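3-dehydroshikimate dehydratase (Pseudomonas putida, PDB 5HMQ) catalyses the divalent-metal-dependent dehydration of 3-dehydroshikimate to protocatechuate, a shared intermediate of quinate and shikimate breakdown. Local coordinates at residues E18-I23 / R49-D54; G43-V48 / F87-E92. All coordinates share one frame; numbering follows the deposited sequence.

Both contacts belong to the helical layer around the xylose isomerase-like TIM barrel, the domain responsible for dehydratase activity. Helix 45-55 is common to them: its middle and end, 49-54, meet helix 16-25 in interaction 1, and its start, with the preceding turn, meets the C-terminal end of helix 76-93 in interaction 2. The two centres lie about 14 Å apart. The segments of the two contacts touch at Arg49, whose CD packs 3.6 Å from Glu92 O. Interaction 1 is buried and apolar, whereas interaction 2 lies at the surface and includes a water. Neither reaches the catalytic metal site of Glu136, Asp167, Gln193 and Glu241; both join consecutive parts of the barrel's outer layer.

Interaction 1 of 2, residues E18-I23 / R49-D54; sequences EKLEAI and RQMCAD
Two neighbouring helices in the outer layer of the TIM barrel, 16-25 and 45-55, meet where Leu20 inserts its isobutyl group between Met51 and Cys52. The backbones come closest at Leu20 and Cys52, whose CA atoms are 7.0 Å apart, so the gap is spanned by side chains alone. A first torsion of -62° sets Leu20 CG beside the backbone N and directs both methyls at the second helix. Leu20 CD1 does most of the touching. It lies 3.7 Å from Met51 CE, and Met51 CB is also near this methyl, at 4.1 Å from CD1. The Met51 side chain, which is selenomethionine here, bends at its last torsion (chi3 -69°), which turns CE back so that it meets the same methyl as CB. The two side chains cross at about a right angle. The Cys52 thiol faces the fork of the leucine, with SG 4.0 Å from CD2 and at the same separation from CD1. No hydrogen bond joins the segments; the contact is wholly apolar. Leu20 also packs on Val31 of strand 30-34 and on Leu55, while Met51 touches Tyr41 and Cys52 touches Ile57. Helix 16-25 is flanked in turn by helix 252-276, through Ala22 on Thr252 and Ala256, and its Ile23 joins Leu20 against strand 30-34.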
# COMPACT_ATOMS: atom_id res chain seq x y z
N GLU C 18 9.40 8.99 14.06
CA GLU C 18 9.37 7.70 13.38
C GLU C 18 10.29 7.71 12.17
O GLU C 18 11.00 6.73 11.91
CB GLU C 18 7.94 7.36 12.97
CG GLU C 18 7.08 6.84 14.12
CD GLU C 18 5.59 6.92 13.81
OE1 GLU C 18 5.23 7.35 12.70
OE2 GLU C 18 4.78 6.54 14.69
N LYS C 19 10.29 8.80 11.40
CA LYS C 19 11.17 8.90 10.24
C LYS C 19 12.64 8.87 10.66
O LYS C 19 13.44 8.12 10.10
CB LYS C 19 10.87 10.17 9.45
CG LYS C 19 9.51 10.19 8.78
CD LYS C 19 9.31 11.46 7.96
CE LYS C 19 7.93 11.50 7.32
NZ LYS C 19 7.76 12.65 6.39
N LEU C 20 13.00 9.67 11.68
CA LEU C 20 14.39 9.75 12.09
C LEU C 20 14.89 8.41 12.62
O LEU C 20 16.04 8.03 12.36
CB LEU C 20 14.58 10.84 13.14
CG LEU C 20 14.25 12.27 12.72
CD1 LEU C 20 14.35 13.20 13.91
CD2 LEU C 20 15.19 12.72 11.60
N GLU C 21 14.06 7.69 13.37
CA GLU C 21 14.47 6.37 13.85
C GLU C 21 14.63 5.39 12.70
O GLU C 21 15.59 4.62 12.66
CB GLU C 21 13.50 5.83 14.90
CG GLU C 21 13.58 6.58 16.21
CD GLU C 21 12.47 6.18 17.17
OE1 GLU C 21 11.74 5.21 16.87
OE2 GLU C 21 12.36 6.79 18.25
N ALA C 22 13.70 5.40 11.74
CA ALA C 22 13.83 4.52 10.58
C ALA C 22 15.07 4.86 9.76
O ALA C 22 15.77 3.96 9.28
CB ALA C 22 12.56 4.60 9.72
N ILE C 23 15.34 6.16 9.58
CA ILE C 23 16.51 6.57 8.81
C ILE C 23 17.79 6.07 9.46
O ILE C 23 18.68 5.53 8.80
CB ILE C 23 16.52 8.11 8.65
CG1 ILE C 23 15.39 8.56 7.73
CG2 ILE C 23 17.86 8.58 8.13
CD1 ILE C 23 15.14 10.05 7.75
N ARG C 49 17.28 18.34 16.94
CA ARG C 49 18.73 18.21 16.99
C ARG C 49 19.16 17.15 17.99
O ARG C 49 20.09 16.38 17.74
CB ARG C 49 19.37 19.55 17.32
CG ARG C 49 20.88 19.52 17.44
CD ARG C 49 21.44 20.89 17.78
NE ARG C 49 22.89 20.94 17.61
CZ ARG C 49 23.62 22.04 17.75
NH1 ARG C 49 23.03 23.19 18.05
NH2 ARG C 49 24.93 22.00 17.57
N GLN C 50 18.48 17.09 19.14
CA GLN C 50 18.83 16.10 20.16
C GLN C 50 18.50 14.69 19.69
O GLN C 50 19.28 13.76 19.93
CB GLN C 50 18.11 16.42 21.47
CG GLN C 50 18.57 15.57 22.63
CD GLN C 50 20.04 15.79 22.96
OE1 GLN C 50 20.47 16.93 23.17
NE2 GLN C 50 20.81 14.71 22.99
N MSE C 51 17.37 14.51 19.02
CA MSE C 51 16.99 13.19 18.50
C MSE C 51 18.02 12.66 17.51
O MSE C 51 18.39 11.49 17.56
CB MSE C 51 15.61 13.24 17.84
CG MSE C 51 14.44 13.32 18.81
SE MSE C 51 12.71 12.98 17.96
CE MSE C 51 12.58 14.58 16.86
N CYS C 52 18.49 13.53 16.61
CA CYS C 52 19.47 13.11 15.62
C CYS C 52 20.81 12.78 16.26
O CYS C 52 21.48 11.83 15.86
CB CYS C 52 19.64 14.18 14.55
SG CYS C 52 18.17 14.46 13.53
N ALA C 53 21.22 13.57 17.26
CA ALA C 53 22.46 13.26 17.98
C ALA C 53 22.35 11.94 18.73
O ALA C 53 23.29 11.14 18.73
CB ALA C 53 22.80 14.40 18.93
N ASP C 54 21.20 11.70 19.38
CA ASP C 54 21.00 10.44 20.09
C ASP C 54 20.97 9.25 19.14
O ASP C 54 21.43 8.16 19.49
CB ASP C 54 19.71 10.51 20.91
CG ASP C 54 19.80 11.52 22.04
OD1 ASP C 54 20.92 11.95 22.37
OD2 ASP C 54 18.74 11.88 22.60

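Interaction 2 of 2, residues G43-V48 / F87-E92; sequences GSPRQV and FDLMQE
Glu92, near the C-terminal end of helix 76-93, lies against Pro45 and Arg46 in the first turn of helix 45-55. Its CB starts beside the proline ring, 4.0 Å from Pro45 CB. From there the chain bends about the CB-CG bond (chi2 -80°), which swings the carboxylate alongside Arg46, and OE1 ends 3.8 Å from Arg46 CB. OE1 also accepts a hydrogen bond from a water at 3.1 Å. That water is in turn hydrogen-bonded to Ser44 OG, 2.7 Å away, so it links the acidic side chain to the N-cap residue of the facing helix. Arg46 extends elsewhere: its NE remains 5.2 Å from Glu92 OE1, the charged atoms are not in contact, and any attraction is probably weak and long-range. The backbone adds a CA-H...O contact from Arg46 CA to Glu92 O, 3.5 Å long and bent to 148° at the hydrogen. On the inner side, Pro45 CG packs 3.5 Å from Leu89 CD1, the two side chains crossing at about a right angle. At the start of the helix Ser44 N donates to Gln47 OE1, 2.7 Å away, on a lone pair in the carbonyl plane. Leu89 continues inward onto Phe62 of strand 58-66 and Leu38 of helix 35-40, which Val48 also touches; on helix 76-93, Asp88 forms a salt bridge to Arg129, and Phe87 packs on helix 112-128.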
# COMPACT_ATOMS: atom_id res chain seq x y z
N GLY C 43 7.32 19.07 18.98
CA GLY C 43 8.49 19.45 19.73
C GLY C 43 9.22 20.63 19.10
O GLY C 43 8.77 21.25 18.13
N SER C 44 10.38 20.92 19.66
CA SER C 44 11.18 22.07 19.28
C SER C 44 12.24 21.70 18.25
O SER C 44 12.64 20.54 18.15
CB SER C 44 11.85 22.67 20.53
OG SER C 44 13.11 23.23 20.22
N PRO C 45 12.71 22.67 17.47
CA PRO C 45 13.84 22.40 16.56
C PRO C 45 15.07 21.88 17.27
O PRO C 45 15.83 21.09 16.69
CB PRO C 45 14.10 23.76 15.90
CG PRO C 45 12.84 24.52 16.06
CD PRO C 45 12.14 24.02 17.28
N ARG C 46 15.30 22.31 18.51
CA ARG C 46 16.44 21.79 19.26
C ARG C 46 16.20 20.36 19.71
O ARG C 46 17.14 19.56 19.77
CB ARG C 46 16.72 22.70 20.45
CG ARG C 46 17.83 22.19 21.35
CD ARG C 46 18.12 23.18 22.44
NE ARG C 46 19.45 23.03 22.95
CZ ARG C 46 19.71 22.74 24.23
NH1 ARG C 46 18.72 22.58 25.12
NH2 ARG C 46 20.98 22.61 24.64
N GLN C 47 14.95 20.01 20.02
CA GLN C 47 14.63 18.61 20.31
C GLN C 47 14.86 17.73 19.09
O GLN C 47 15.22 16.56 19.24
CB GLN C 47 13.20 18.50 20.82
CG GLN C 47 13.01 19.09 22.21
CD GLN C 47 11.57 19.07 22.67
OE1 GLN C 47 10.70 19.71 22.08
NE2 GLN C 47 11.30 18.33 23.74
N VAL C 48 14.64 18.26 17.88
CA VAL C 48 15.00 17.51 16.68
C VAL C 48 16.51 17.30 16.63
O VAL C 48 16.98 16.19 16.33
CB VAL C 48 14.49 18.24 15.42
CG1 VAL C 48 14.93 17.49 14.17
CG2 VAL C 48 12.99 18.36 15.46
N PHE C 87 17.75 30.91 8.87
CA PHE C 87 19.06 30.81 9.51
C PHE C 87 18.92 30.55 11.01
O PHE C 87 19.60 29.68 11.56
CB PHE C 87 19.86 32.09 9.27
CG PHE C 87 20.22 32.32 7.82
CD1 PHE C 87 20.28 31.26 6.93
CD2 PHE C 87 20.51 33.59 7.36
CE1 PHE C 87 20.62 31.47 5.61
CE2 PHE C 87 20.84 33.81 6.04
CZ PHE C 87 20.90 32.75 5.16
N ASP C 88 18.03 31.29 11.68
CA ASP C 88 17.77 31.03 13.10
C ASP C 88 17.34 29.59 13.32
O ASP C 88 17.79 28.94 14.27
CB ASP C 88 16.70 31.99 13.63
CG ASP C 88 17.15 33.44 13.64
OD1 ASP C 88 18.37 33.69 13.67
OD2 ASP C 88 16.27 34.33 13.63
N LEU C 89 16.47 29.08 12.45
CA LEU C 89 15.97 27.72 12.60
C LEU C 89 17.08 26.70 12.43
O LEU C 89 17.15 25.71 13.17
CB LEU C 89 14.84 27.49 11.59
CG LEU C 89 14.05 26.19 11.64
CD1 LEU C 89 13.38 26.06 12.99
CD2 LEU C 89 13.01 26.18 10.54
N MSE C 90 17.97 26.92 11.46
CA MSE C 90 19.06 25.99 11.17
C MSE C 90 20.05 25.88 12.33
O MSE C 90 20.55 24.79 12.62
CB MSE C 90 19.79 26.43 9.91
CG MSE C 90 18.94 26.35 8.66
SE MSE C 90 19.61 27.49 7.24
CE MSE C 90 21.33 26.60 6.95
N GLN C 91 20.34 27.01 12.98
CA GLN C 91 21.26 26.97 14.11
C GLN C 91 20.65 26.24 15.31
O GLN C 91 21.39 25.64 16.09
CB GLN C 91 21.69 28.39 14.48
CG GLN C 91 22.80 28.90 13.57
CD GLN C 91 23.13 30.36 13.78
OE1 GLN C 91 22.36 31.11 14.38
NE2 GLN C 91 24.30 30.78 13.29
N GLU C 92 19.33 26.26 15.46
CA GLU C 92 18.72 25.42 16.48
C GLU C 92 18.71 23.95 16.07
O GLU C 92 18.76 23.07 16.94
CB GLU C 92 17.31 25.89 16.79
CG GLU C 92 17.21 27.31 17.32
CD GLU C 92 17.54 27.36 18.80
OE1 GLU C 92 17.49 26.29 19.46
OE2 GLU C 92 17.82 28.47 19.31
O HOH W 1 14.60 25.22 19.15